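Local coordinates for protein glycoside hydrolase (Streptococcus pneumoniae serotype 4, PDB 6ORH) that probably hydrolyses alpha-L-fucosidic linkages as a family 29 glycoside hydrolase, contributing to the degradation of host-derived carbohydrate antigens, at residues D326-A331 with L368-P373; S334-S339 with W356-D361; I364-D369 with P440-I445; P373-V378 with V423-K428; I391-V396 with V432-Q437. The protein carries 2 engineered substitutions. All blocks are in the same frame, centred on the assembly; numbering follows the deposited sequence.

Contact 1: D326-A331 with L368-P373; sequences DLALGA and LDLGSP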
# COMPACT_ATOMS: atom_id res chain seq x y z
N ASP A 326 -23.87 -9.99 -1.06
CA ASP A 326 -22.79 -10.77 -1.64
C ASP A 326 -23.22 -11.22 -3.04
O ASP A 326 -24.00 -12.19 -3.17
CB ASP A 326 -22.47 -11.98 -0.76
CG ASP A 326 -21.33 -12.84 -1.29
OD1 ASP A 326 -20.79 -12.48 -2.36
OD2 ASP A 326 -21.01 -13.85 -0.65
N LEU A 327 -22.65 -10.57 -4.05
CA LEU A 327 -23.02 -10.78 -5.44
C LEU A 327 -22.48 -12.11 -5.96
O LEU A 327 -22.81 -12.54 -7.07
CB LEU A 327 -22.50 -9.62 -6.28
CG LEU A 327 -23.06 -8.26 -5.87
CD1 LEU A 327 -22.16 -7.16 -6.38
CD2 LEU A 327 -24.47 -8.10 -6.42
N ALA A 328 -21.62 -12.77 -5.16
CA ALA A 328 -21.07 -14.04 -5.57
C ALA A 328 -21.87 -15.23 -5.03
O ALA A 328 -21.61 -16.35 -5.44
CB ALA A 328 -19.60 -14.13 -5.17
N LEU A 329 -22.83 -15.00 -4.13
CA LEU A 329 -23.52 -16.12 -3.50
C LEU A 329 -24.16 -17.00 -4.57
O LEU A 329 -24.88 -16.51 -5.43
CB LEU A 329 -24.63 -15.60 -2.57
CG LEU A 329 -24.32 -15.48 -1.09
CD1 LEU A 329 -25.56 -15.02 -0.35
CD2 LEU A 329 -23.77 -16.78 -0.49
N GLY A 330 -23.89 -18.30 -4.53
CA GLY A 330 -24.47 -19.25 -5.47
C GLY A 330 -23.83 -19.25 -6.85
O GLY A 330 -24.23 -20.02 -7.72
N ALA A 331 -22.83 -18.40 -7.09
CA ALA A 331 -22.08 -18.48 -8.33
C ALA A 331 -21.49 -19.88 -8.53
O ALA A 331 -21.08 -20.54 -7.57
CB ALA A 331 -21.00 -17.42 -8.35
N LEU A 368 -15.24 -18.05 -11.36
CA LEU A 368 -16.63 -17.90 -10.92
C LEU A 368 -17.45 -17.44 -12.11
O LEU A 368 -17.02 -16.54 -12.83
CB LEU A 368 -16.75 -16.84 -9.82
CG LEU A 368 -16.35 -17.29 -8.41
CD1 LEU A 368 -14.84 -17.41 -8.32
CD2 LEU A 368 -16.84 -16.32 -7.36
N ASP A 369 -18.64 -18.04 -12.27
CA ASP A 369 -19.64 -17.59 -13.22
C ASP A 369 -20.86 -17.13 -12.43
O ASP A 369 -21.52 -17.96 -11.82
CB ASP A 369 -20.01 -18.71 -14.20
CG ASP A 369 -21.01 -18.28 -15.27
OD1 ASP A 369 -21.60 -17.19 -15.14
OD2 ASP A 369 -21.18 -19.04 -16.24
N LEU A 370 -21.12 -15.82 -12.42
CA LEU A 370 -22.18 -15.23 -11.62
C LEU A 370 -23.54 -15.51 -12.24
O LEU A 370 -24.57 -15.26 -11.60
CB LEU A 370 -21.95 -13.72 -11.49
CG LEU A 370 -20.60 -13.29 -10.91
CD1 LEU A 370 -20.56 -11.78 -10.75
CD2 LEU A 370 -20.36 -13.98 -9.57
N GLY A 371 -23.54 -16.01 -13.48
CA GLY A 371 -24.78 -16.41 -14.14
C GLY A 371 -25.41 -15.27 -14.95
O GLY A 371 -26.20 -15.52 -15.87
N SER A 372 -25.09 -14.03 -14.57
CA SER A 372 -25.49 -12.82 -15.27
C SER A 372 -24.47 -11.72 -14.93
O SER A 372 -23.72 -11.88 -13.96
CB SER A 372 -26.90 -12.41 -14.90
OG SER A 372 -26.98 -12.01 -13.55
N PRO A 373 -24.34 -10.64 -15.73
CA PRO A 373 -23.42 -9.55 -15.40
C PRO A 373 -23.87 -8.82 -14.13
O PRO A 373 -25.06 -8.53 -13.97
CB PRO A 373 -23.43 -8.61 -16.62
CG PRO A 373 -24.18 -9.37 -17.71
CD PRO A 373 -25.02 -10.42 -17.02
O HOH W 1 -23.73 -15.06 -8.30
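Ala331 comes up beside Leu370 with their CA atoms 4.6 Å apart, but the two segments exchange no hydrogen bond directly: 326-331 is two successive turns, a type I from Asp326 to Leu329 and a type II from Ala328 to Ala331, laid against the end of a strand. The direct contact is mostly methyl packing. Leu370 has its CG anti to the carbonyl carbon (chi1 -57°), which brings CD2 onto the turns; there it meets Ala331 CB at 3.7 Å and covers the CA of Ala328. Ala331 CB points toward the strand and also presses on its backbone, 3.6 Å from Asp369 O. Leu368 adds its own CD2 from farther back along the strand, 4.1 Å from Ala328 CB, so the two alanines face two leucine methyls. Each segment contains an Asx turn. Asp326 OD1 takes the Ala328 N-H at 2.9 Å from above the carboxylate plane, and Asp369 OD1 takes that of Gly371 at 2.8 Å in a similar way, where the chain turns a corner. Between the backbones, a water lies 3.0 Å from Leu327 O and makes at most a weak bond to Leu370 O, 3.4 Å away; it has more acceptors nearby than protons to give. Asp326 OD2 also binds Ser446 OG. The turns follow helix 306-322 and lead into edge strand 332-334, which pairs with strand 364-370; Ala328 and Leu370 both pack on Leu447 of strand 441-448 in the other sheet.

Contact 2: S334-S339 with W356-D361; sequences SGPALS and WASDAD
Pro336 O receives the indole N-H of Trp356 in a short bond, NE1 to O 2.7 Å, with the N-H aimed at the oxygen at 165°. The oxygen lies in the ring plane and the donor lies in the carbonyl plane, so the bond holds the indole edge-on to the loop. With chi1 of 162°, CG lies beside the carbonyl carbon and the ring swings toward the loop. Ala337 CB adds packing at 3.8 Å from CD1. The next bond is between backbones: Leu338 N donates to Ala357 O at 2.9 Å, and the CA of Ala337 approaches the same oxygen. Beyond this, Pro336 rests its CB against Ala360 CB at 3.9 Å and lies beside Ser358 OG, which accepts from Ala360 N in an ST turn. Leu338 crosses Asp359 at about a right angle, CD1 coming to 3.5 Å from OD2. Trp356 also packs on Ile364 and Leu366 of strand 364-370. Between the two segments lie His346, Asp349, Leu351 and Ser354, which with Thr443 of strand 441-448 bind calcium in this protein, although no ion is bound to this chain; the contact brings together the ends of the loop carrying most of these ligands in an F5/8 type C domain.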
# COMPACT_ATOMS: atom_id res chain seq x y z
N SER A 334 -15.47 -23.23 -10.92
CA SER A 334 -14.73 -24.34 -11.49
C SER A 334 -13.25 -24.16 -11.21
O SER A 334 -12.77 -23.05 -10.99
CB SER A 334 -14.94 -24.44 -12.96
OG SER A 334 -14.83 -23.16 -13.52
N GLY A 335 -12.54 -25.27 -11.34
CA GLY A 335 -11.12 -25.32 -11.06
C GLY A 335 -10.82 -26.60 -10.31
O GLY A 335 -11.70 -27.45 -10.10
N PRO A 336 -9.56 -26.81 -9.91
CA PRO A 336 -9.18 -28.05 -9.26
C PRO A 336 -9.70 -28.07 -7.83
O PRO A 336 -9.88 -27.01 -7.20
CB PRO A 336 -7.66 -28.03 -9.38
CG PRO A 336 -7.31 -26.56 -9.37
CD PRO A 336 -8.44 -25.86 -10.10
N ALA A 337 -9.96 -29.27 -7.31
CA ALA A 337 -10.38 -29.41 -5.93
C ALA A 337 -9.95 -30.77 -5.41
O ALA A 337 -10.00 -31.77 -6.12
CB ALA A 337 -11.87 -29.17 -5.75
N LEU A 338 -9.58 -30.80 -4.13
CA LEU A 338 -8.93 -31.95 -3.54
C LEU A 338 -9.87 -33.16 -3.57
O LEU A 338 -9.43 -34.28 -3.83
CB LEU A 338 -8.55 -31.59 -2.10
CG LEU A 338 -7.82 -32.66 -1.29
CD1 LEU A 338 -6.49 -33.01 -1.96
CD2 LEU A 338 -7.57 -32.15 0.12
N SER A 339 -11.15 -32.90 -3.27
CA SER A 339 -12.17 -33.93 -3.08
C SER A 339 -13.54 -33.26 -3.03
O SER A 339 -13.66 -32.05 -2.96
CB SER A 339 -11.91 -34.71 -1.81
OG SER A 339 -12.31 -33.98 -0.67
N TRP A 356 -13.02 -25.06 0.47
CA TRP A 356 -12.37 -25.58 -0.71
C TRP A 356 -10.87 -25.71 -0.43
O TRP A 356 -10.34 -24.95 0.38
CB TRP A 356 -12.59 -24.65 -1.92
CG TRP A 356 -11.63 -24.88 -3.05
CD1 TRP A 356 -11.76 -25.75 -4.09
CD2 TRP A 356 -10.34 -24.24 -3.23
NE1 TRP A 356 -10.67 -25.70 -4.92
CE2 TRP A 356 -9.77 -24.78 -4.41
CE3 TRP A 356 -9.60 -23.29 -2.50
CZ2 TRP A 356 -8.51 -24.40 -4.89
CZ3 TRP A 356 -8.36 -22.90 -2.99
CH2 TRP A 356 -7.82 -23.43 -4.17
N ALA A 357 -10.24 -26.69 -1.06
CA ALA A 357 -8.80 -26.92 -1.00
C ALA A 357 -8.38 -27.61 -2.28
O ALA A 357 -9.21 -28.23 -2.95
CB ALA A 357 -8.44 -27.76 0.21
N SER A 358 -7.09 -27.47 -2.65
CA SER A 358 -6.53 -28.17 -3.80
C SER A 358 -5.04 -28.42 -3.58
O SER A 358 -4.32 -27.52 -3.15
CB SER A 358 -6.74 -27.41 -5.07
OG SER A 358 -6.17 -28.14 -6.15
N ASP A 359 -4.60 -29.64 -3.92
CA ASP A 359 -3.19 -29.99 -3.89
C ASP A 359 -2.60 -29.91 -5.30
O ASP A 359 -1.52 -30.44 -5.56
CB ASP A 359 -2.99 -31.37 -3.25
CG ASP A 359 -3.71 -32.47 -4.01
OD1 ASP A 359 -4.48 -32.14 -4.93
OD2 ASP A 359 -3.53 -33.65 -3.64
N ALA A 360 -3.31 -29.25 -6.23
CA ALA A 360 -2.84 -29.12 -7.60
C ALA A 360 -1.59 -28.24 -7.65
O ALA A 360 -1.38 -27.44 -6.74
CB ALA A 360 -3.91 -28.55 -8.49
N ASP A 361 -0.80 -28.37 -8.72
CA ASP A 361 0.36 -27.51 -8.91
C ASP A 361 -0.09 -26.06 -9.09
O ASP A 361 -1.08 -25.80 -9.78
CB ASP A 361 1.13 -27.91 -10.17
CG ASP A 361 1.83 -29.25 -10.08
OD1 ASP A 361 1.91 -29.81 -8.98
OD2 ASP A 361 2.32 -29.72 -11.14

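Contact 3: I364-D369 with P440-I445; sequences IQLELD and PLLTKI
The ring of Pro440 is met end-on by Ile364: CD1 lies 3.8 Å from CG, at the corner of the pyrrolidine, and 4.2 Å from CD. The indole of Trp356 packs against Ile364, Leu366 and Leu442 and so fills in beside the aliphatic row. Ile364 reaches the proline through an extended branch, CG1 anti to the carbonyl carbon and CD1 continuing outward with chi2 at 168°. Next along, Leu366 and Leu442 slide past each other in opposite directions, their CD1 methyls 4.2 Å apart, and the CD1 of Leu366 also reaches Ile445 CD1 at 4.3 Å. Strands 364-370 and 441-448 belong to the two facing sheets of the beta sandwich of an F5/8 type C domain, and the two short segments run nearly the same way, their end-to-end directions 14° apart. The CA atoms of Ile364 and Pro440 are 9.0 Å apart, a spacing filled by side chains from both strands, with no backbone bonding between them. Leu442 and Ile445 both point inward although two residues separate them; the strand is interrupted around Thr443, which binds calcium in this protein although no ion is bound to this chain. At the far end, Leu368 and Ile445 cross obliquely and touch through two pairs of methyls: CD2 of the leucine on CG2 of the isoleucine at 3.9 Å, and CD1 on CD1 at 4.1 Å. Ile445 packs on Ile379 and Leu381 of the neighbouring strand as well.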
# COMPACT_ATOMS: atom_id res chain seq x y z
N ILE A 364 -2.99 -22.06 -9.27
CA ILE A 364 -4.35 -22.59 -9.20
C ILE A 364 -5.35 -21.51 -9.61
O ILE A 364 -5.39 -20.41 -9.05
CB ILE A 364 -4.65 -23.20 -7.81
CG1 ILE A 364 -3.90 -24.51 -7.58
CG2 ILE A 364 -6.17 -23.41 -7.63
CD1 ILE A 364 -3.91 -25.01 -6.15
N GLN A 365 -6.21 -21.87 -10.57
CA GLN A 365 -7.13 -20.90 -11.12
C GLN A 365 -8.56 -21.33 -10.80
O GLN A 365 -8.99 -22.38 -11.27
CB GLN A 365 -6.92 -20.80 -12.63
CG GLN A 365 -7.90 -19.85 -13.30
CD GLN A 365 -7.41 -19.56 -14.69
OE1 GLN A 365 -6.32 -19.04 -14.89
NE2 GLN A 365 -8.20 -19.99 -15.67
N LEU A 366 -9.25 -20.52 -9.98
CA LEU A 366 -10.67 -20.70 -9.71
C LEU A 366 -11.44 -19.70 -10.57
O LEU A 366 -11.11 -18.52 -10.59
CB LEU A 366 -10.94 -20.44 -8.22
CG LEU A 366 -10.34 -21.46 -7.26
CD1 LEU A 366 -10.29 -20.91 -5.83
CD2 LEU A 366 -11.15 -22.75 -7.33
N GLU A 367 -12.47 -20.16 -11.29
CA GLU A 367 -13.26 -19.23 -12.10
C GLU A 367 -14.70 -19.25 -11.60
O GLU A 367 -15.27 -20.34 -11.41
CB GLU A 367 -13.21 -19.63 -13.58
CG GLU A 367 -13.95 -18.65 -14.48
CD GLU A 367 -13.67 -18.87 -15.96
OE1 GLU A 367 -12.52 -19.16 -16.32
OE2 GLU A 367 -14.62 -18.78 -16.77
N LEU A 368 -15.24 -18.05 -11.36
CA LEU A 368 -16.63 -17.90 -10.92
C LEU A 368 -17.45 -17.44 -12.11
O LEU A 368 -17.02 -16.54 -12.83
CB LEU A 368 -16.75 -16.84 -9.82
CG LEU A 368 -16.35 -17.29 -8.41
CD1 LEU A 368 -14.84 -17.41 -8.32
CD2 LEU A 368 -16.84 -16.32 -7.36
N ASP A 369 -18.64 -18.04 -12.27
CA ASP A 369 -19.64 -17.59 -13.22
C ASP A 369 -20.86 -17.13 -12.43
O ASP A 369 -21.52 -17.96 -11.82
CB ASP A 369 -20.01 -18.71 -14.20
CG ASP A 369 -21.01 -18.28 -15.27
OD1 ASP A 369 -21.60 -17.19 -15.14
OD2 ASP A 369 -21.18 -19.04 -16.24
N PRO A 440 -3.38 -24.74 -0.69
CA PRO A 440 -4.28 -23.67 -0.25
C PRO A 440 -5.67 -24.17 0.11
O PRO A 440 -6.16 -25.11 -0.53
CB PRO A 440 -4.33 -22.68 -1.41
CG PRO A 440 -3.83 -23.46 -2.63
CD PRO A 440 -3.00 -24.61 -2.10
N LEU A 441 -6.26 -23.52 1.13
CA LEU A 441 -7.68 -23.64 1.48
C LEU A 441 -8.30 -22.25 1.44
O LEU A 441 -7.69 -21.26 1.90
CB LEU A 441 -7.85 -24.21 2.89
CG LEU A 441 -7.34 -25.63 3.11
CD1 LEU A 441 -5.97 -25.56 3.77
CD2 LEU A 441 -8.31 -26.40 4.00
N LEU A 442 -9.55 -22.18 0.98
CA LEU A 442 -10.32 -20.96 1.12
C LEU A 442 -11.71 -21.38 1.59
O LEU A 442 -12.19 -22.44 1.16
CB LEU A 442 -10.45 -20.22 -0.21
CG LEU A 442 -9.20 -19.57 -0.80
CD1 LEU A 442 -9.53 -19.04 -2.19
CD2 LEU A 442 -8.73 -18.42 0.10
N THR A 443 -12.34 -20.55 2.43
CA THR A 443 -13.65 -20.86 2.97
C THR A 443 -14.76 -20.13 2.23
O THR A 443 -15.93 -20.51 2.35
CB THR A 443 -13.75 -20.54 4.46
OG1 THR A 443 -13.61 -19.13 4.69
CG2 THR A 443 -12.73 -21.32 5.28
N LYS A 444 -14.41 -19.10 1.47
CA LYS A 444 -15.40 -18.16 0.95
C LYS A 444 -14.74 -17.26 -0.09
O LYS A 444 -13.57 -16.84 0.06
CB LYS A 444 -15.86 -17.26 2.10
CG LYS A 444 -16.99 -16.28 1.81
CD LYS A 444 -17.14 -15.40 3.05
CE LYS A 444 -17.78 -14.06 2.80
NZ LYS A 444 -17.90 -13.33 4.06
N ILE A 445 -15.49 -16.98 -1.17
CA ILE A 445 -15.22 -15.87 -2.06
C ILE A 445 -16.52 -15.08 -2.18
O ILE A 445 -17.57 -15.68 -2.45
CB ILE A 445 -14.73 -16.32 -3.46
CG1 ILE A 445 -13.40 -17.08 -3.40
CG2 ILE A 445 -14.62 -15.12 -4.40
CD1 ILE A 445 -13.15 -17.93 -4.62

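Contact 4: P373-V378 with V423-K428; sequences PKTFDV and VVEAQK
Phe376 and Val424 lie side by side, pointing the same way from a hydrogen-bonded antiparallel pair. The phenylalanine CG sits in the crowded position between backbone N and carbonyl carbon (chi1 57°), which folds the ring back along the sheet toward the partner strand. Val424 places CG1 in the equivalent position, and this methyl lies over one face of the ring, 4.0 Å from its centroid, in a CH-pi contact. The ring edge reaches the next pair: CZ is 4.2 Å from Ala426 CB, and Ala426 O lies near the ring plane. Lys374 shares this face, but its extended chain leads away and NZ bonds to Leu327 O.

Thr375 lies on the opposite face with Glu425, and its CG2 touches Val423 CG2 at 3.6 Å. Its OG1, anti to the carbonyl carbon (chi1 -60°), turns instead toward Glu425, whose CG lies beside the backbone carbonyl and whose chain runs extended past Pro373 CB. A water ties this polar end together, donating to Glu425 OE2 at 2.8 Å and bonding to Thr375 OG1 at 2.9 Å. Gln427 stretches beyond the strand, its OE1 coming to 3.4 Å from Pro373 CD while NE2 bonds to Asp369 OD1.

Two pairs of backbone bonds fix the register, Lys374 with Ala426 and Phe376 with Val424; that from Lys374 N to Ala426 O, 2.9 Å, is almost straight. Strand 373-376 is an edge strand of its sheet within the chain; just after it the chain turns a corner at Asp377, and Asp377 and Val378 together face Tyr448 in a classic beta bulge, within the beta-sandwich domain of the F5/8 type C family.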
# COMPACT_ATOMS: atom_id res chain seq x y z
N PRO A 373 -24.34 -10.64 -15.73
CA PRO A 373 -23.42 -9.55 -15.40
C PRO A 373 -23.87 -8.82 -14.13
O PRO A 373 -25.06 -8.53 -13.97
CB PRO A 373 -23.43 -8.61 -16.62
CG PRO A 373 -24.18 -9.37 -17.71
CD PRO A 373 -25.02 -10.42 -17.02
N LYS A 374 -22.93 -8.62 -13.19
CA LYS A 374 -23.19 -7.85 -11.98
C LYS A 374 -22.08 -6.82 -11.83
O LYS A 374 -21.02 -6.97 -12.42
CB LYS A 374 -23.22 -8.77 -10.75
CG LYS A 374 -24.13 -9.98 -10.88
CD LYS A 374 -24.48 -10.64 -9.57
CE LYS A 374 -25.39 -11.84 -9.78
NZ LYS A 374 -25.44 -12.71 -8.58
N THR A 375 -22.34 -5.78 -11.03
CA THR A 375 -21.44 -4.64 -10.89
C THR A 375 -20.86 -4.63 -9.47
O THR A 375 -21.62 -4.57 -8.50
CB THR A 375 -22.18 -3.33 -11.16
OG1 THR A 375 -22.64 -3.48 -12.50
CG2 THR A 375 -21.30 -2.10 -11.07
N PHE A 376 -19.53 -4.68 -9.41
CA PHE A 376 -18.83 -4.82 -8.13
C PHE A 376 -17.49 -4.09 -8.18
O PHE A 376 -17.00 -3.72 -9.26
CB PHE A 376 -18.69 -6.30 -7.78
CG PHE A 376 -17.97 -7.10 -8.84
CD1 PHE A 376 -16.59 -7.17 -8.86
CD2 PHE A 376 -18.69 -7.77 -9.82
CE1 PHE A 376 -15.93 -7.90 -9.84
CE2 PHE A 376 -18.03 -8.49 -10.81
CZ PHE A 376 -16.65 -8.55 -10.81
N ASP A 377 -16.90 -3.86 -7.00
CA ASP A 377 -15.59 -3.24 -6.91
C ASP A 377 -14.83 -3.78 -5.70
O ASP A 377 -13.78 -3.22 -5.38
CB ASP A 377 -15.65 -1.70 -6.85
CG ASP A 377 -16.50 -1.11 -5.73
OD1 ASP A 377 -17.18 -1.87 -4.99
OD2 ASP A 377 -16.54 0.12 -5.65
N VAL A 378 -15.36 -4.83 -5.06
CA VAL A 378 -14.66 -5.45 -3.94
C VAL A 378 -14.75 -6.97 -4.07
O VAL A 378 -15.83 -7.52 -4.22
CB VAL A 378 -15.22 -5.03 -2.57
CG1 VAL A 378 -14.35 -5.64 -1.45
CG2 VAL A 378 -15.28 -3.52 -2.42
N VAL A 423 -14.62 -0.16 -10.38
CA VAL A 423 -15.97 -0.67 -10.52
C VAL A 423 -16.09 -1.29 -11.91
O VAL A 423 -15.67 -0.67 -12.89
CB VAL A 423 -17.01 0.44 -10.27
CG1 VAL A 423 -16.74 1.65 -11.14
CG2 VAL A 423 -18.43 -0.07 -10.45
N VAL A 424 -16.62 -2.51 -11.99
CA VAL A 424 -16.68 -3.28 -13.22
C VAL A 424 -18.02 -4.01 -13.28
O VAL A 424 -18.57 -4.40 -12.25
CB VAL A 424 -15.47 -4.24 -13.37
CG1 VAL A 424 -15.44 -5.33 -12.31
CG2 VAL A 424 -15.43 -4.87 -14.75
N GLU A 425 -18.56 -4.15 -14.50
CA GLU A 425 -19.71 -5.01 -14.73
C GLU A 425 -19.22 -6.27 -15.43
O GLU A 425 -18.64 -6.18 -16.52
CB GLU A 425 -20.79 -4.29 -15.55
CG GLU A 425 -22.06 -5.11 -15.73
CD GLU A 425 -23.17 -4.42 -16.52
OE1 GLU A 425 -22.87 -3.94 -17.62
OE2 GLU A 425 -24.31 -4.35 -16.02
N ALA A 426 -19.41 -7.43 -14.79
CA ALA A 426 -18.83 -8.67 -15.28
C ALA A 426 -19.60 -9.86 -14.76
O ALA A 426 -20.30 -9.79 -13.74
CB ALA A 426 -17.35 -8.75 -14.93
N GLN A 427 -19.47 -10.97 -15.48
CA GLN A 427 -20.14 -12.20 -15.13
C GLN A 427 -19.12 -13.27 -14.74
O GLN A 427 -19.46 -14.20 -14.01
CB GLN A 427 -20.98 -12.67 -16.32
CG GLN A 427 -21.68 -13.99 -16.07
CD GLN A 427 -22.76 -14.25 -17.10
OE1 GLN A 427 -23.31 -13.32 -17.69
NE2 GLN A 427 -23.02 -15.53 -17.31
N LYS A 428 -17.89 -13.17 -15.30
CA LYS A 428 -16.87 -14.17 -15.04
C LYS A 428 -15.65 -13.53 -14.37
O LYS A 428 -15.17 -12.49 -14.80
CB LYS A 428 -16.50 -14.92 -16.31
CG LYS A 428 -17.69 -15.66 -16.93
CD LYS A 428 -17.33 -16.52 -18.11
CE LYS A 428 -18.54 -17.16 -18.75
NZ LYS A 428 -18.12 -18.13 -19.80
O HOH W 2 -24.69 -5.26 -13.43

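Contact 5: I391-V396 with V432-Q437; sequences IAAFHV and VITESQ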
# COMPACT_ATOMS: atom_id res chain seq x y z
N ILE A 391 -1.36 -18.73 2.03
CA ILE A 391 -1.24 -18.08 0.73
C ILE A 391 -0.27 -16.91 0.81
O ILE A 391 -0.38 -16.11 1.74
CB ILE A 391 -2.62 -17.63 0.21
CG1 ILE A 391 -3.43 -18.88 -0.14
CG2 ILE A 391 -2.47 -16.72 -1.00
CD1 ILE A 391 -4.93 -18.60 -0.32
N ALA A 392 0.63 -16.81 -0.17
CA ALA A 392 1.63 -15.76 -0.19
C ALA A 392 1.50 -14.85 -1.41
O ALA A 392 2.13 -13.78 -1.45
CB ALA A 392 3.01 -16.39 -0.13
N ALA A 393 0.72 -15.27 -2.44
CA ALA A 393 0.50 -14.39 -3.59
C ALA A 393 -0.72 -14.84 -4.36
O ALA A 393 -0.91 -16.05 -4.55
CB ALA A 393 1.69 -14.38 -4.53
N PHE A 394 -1.52 -13.87 -4.79
CA PHE A 394 -2.69 -14.21 -5.61
C PHE A 394 -3.02 -13.01 -6.49
O PHE A 394 -2.61 -11.87 -6.23
CB PHE A 394 -3.87 -14.63 -4.71
CG PHE A 394 -4.47 -13.46 -3.97
CD1 PHE A 394 -3.87 -13.00 -2.80
CD2 PHE A 394 -5.52 -12.72 -4.51
CE1 PHE A 394 -4.33 -11.85 -2.18
CE2 PHE A 394 -5.97 -11.56 -3.90
CZ PHE A 394 -5.40 -11.15 -2.70
N HIS A 395 -3.82 -13.24 -7.56
CA HIS A 395 -4.36 -12.11 -8.30
C HIS A 395 -5.78 -12.46 -8.74
O HIS A 395 -6.20 -13.61 -8.67
CB HIS A 395 -3.43 -11.66 -9.45
CG HIS A 395 -3.19 -12.68 -10.51
ND1 HIS A 395 -2.20 -13.64 -10.39
CD2 HIS A 395 -3.78 -12.89 -11.72
CE1 HIS A 395 -2.21 -14.41 -11.46
NE2 HIS A 395 -3.17 -13.96 -12.29
N VAL A 396 -6.50 -11.43 -9.18
CA VAL A 396 -7.90 -11.57 -9.56
C VAL A 396 -8.06 -10.94 -10.93
O VAL A 396 -7.52 -9.87 -11.21
CB VAL A 396 -8.78 -10.84 -8.53
CG1 VAL A 396 -10.25 -10.91 -8.93
CG2 VAL A 396 -8.62 -11.48 -7.16
N VAL A 432 -6.65 -16.40 -8.88
CA VAL A 432 -5.50 -17.21 -9.21
C VAL A 432 -4.53 -17.15 -8.03
O VAL A 432 -3.99 -16.08 -7.74
CB VAL A 432 -4.82 -16.76 -10.52
CG1 VAL A 432 -3.68 -17.71 -10.90
CG2 VAL A 432 -5.81 -16.65 -11.67
N ILE A 433 -4.27 -18.33 -7.44
CA ILE A 433 -3.30 -18.48 -6.36
C ILE A 433 -1.96 -18.85 -6.98
O ILE A 433 -1.83 -19.92 -7.57
CB ILE A 433 -3.77 -19.51 -5.31
CG1 ILE A 433 -5.12 -19.10 -4.69
CG2 ILE A 433 -2.70 -19.72 -4.24
CD1 ILE A 433 -5.72 -20.17 -3.82
N THR A 434 -0.92 -18.02 -6.76
CA THR A 434 0.34 -18.17 -7.48
C THR A 434 1.49 -18.59 -6.56
O THR A 434 2.52 -19.11 -7.02
CB THR A 434 0.68 -16.93 -8.32
OG1 THR A 434 0.93 -15.81 -7.44
CG2 THR A 434 -0.41 -16.60 -9.31
N GLU A 435 1.34 -18.34 -5.26
CA GLU A 435 2.35 -18.79 -4.31
C GLU A 435 1.68 -19.14 -2.97
O GLU A 435 0.79 -18.42 -2.53
CB GLU A 435 3.41 -17.71 -4.10
CG GLU A 435 4.59 -18.26 -3.33
CD GLU A 435 5.66 -17.24 -3.02
OE1 GLU A 435 6.11 -16.58 -3.98
OE2 GLU A 435 6.11 -17.18 -1.84
N SER A 436 2.07 -20.26 -2.34
CA SER A 436 1.48 -20.69 -1.10
C SER A 436 2.46 -21.59 -0.36
O SER A 436 3.16 -22.40 -1.00
CB SER A 436 0.13 -21.37 -1.37
OG SER A 436 -0.56 -21.66 -0.17
N GLN A 437 2.51 -21.45 0.96
CA GLN A 437 3.45 -22.24 1.76
C GLN A 437 3.03 -23.70 1.87
O GLN A 437 3.88 -24.54 2.20
CB GLN A 437 3.61 -21.66 3.16
CG GLN A 437 4.06 -20.20 3.15
CD GLN A 437 4.53 -19.76 4.52
OE1 GLN A 437 4.18 -20.34 5.55
NE2 GLN A 437 5.39 -18.75 4.54
O HOH W 3 -0.22 -13.43 -8.47
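Ala393 and Glu435 face each other in an antiparallel ladder broken by two classic beta bulges: Ala392 and Ala393 both oppose Glu435, while Thr434 and Glu435 both oppose Ala393. The backbone bonds show the consequence, since two carbonyls each serve two donors. Glu435 O accepts from Ala392 N at 2.9 Å and from Ala393 N at 3.2 Å; Ala393 O accepts from Thr434 N at 3.0 Å and from Glu435 N at 3.3 Å. In each case both donors come from the same face of the carbonyl plane. Beyond the bulges regular pairing resumes, with His395 and Val432 giving and receiving one bond each.

Apolar contacts lie on both faces of this ladder. On one, Ile391 and Ile433 cross at about a right angle, meeting through CD1 methyls 3.9 Å apart; Phe394, also on this face, turns its ring away toward Leu381 of the opposite sheet. On the other, His395 holds its ring alongside Val432, pointing the same way, because chi1 of 62° puts CG between the backbone N and carbonyl carbon. Val432 CB lies over the imidazole face in a CH-pi contact, 3.8 Å from the centroid, and Thr434 CG2 comes up at the ring edge.

Polar side-chain atoms meet at the subunit boundary. Thr434 OG1 bonds to Glu237 OE2 of the second subunit, whose Leu238 and Asn239 pack on His395 and Ala393. A water in the imidazole plane joins His395 ND1, 2.8 Å away, to Thr434 OG1, to which it donates.

How the contacts relate
All five contacts lie in one beta-sandwich domain at the C-terminal end of the chain. Contact 3 joins its two five-stranded sheets face to face. Contact 5 lies within the sheet holding 364-370 and 428-436, and contact 4 within the sheet holding 373-376 and 417-426; their centres are 22 Å apart. Contacts 1 and 2 come earliest in the chain, their centres 13 and 9 Å from that of contact 3. Contact 1 leads directly into contact 4, sharing Pro373, while contacts 4 and 5 alternate along the sequence. Strand 364-370 links contacts 1 and 3, while contact 2 meets contact 3 through the backbone bonds Trp356-Leu442 and Ser334-Glu367.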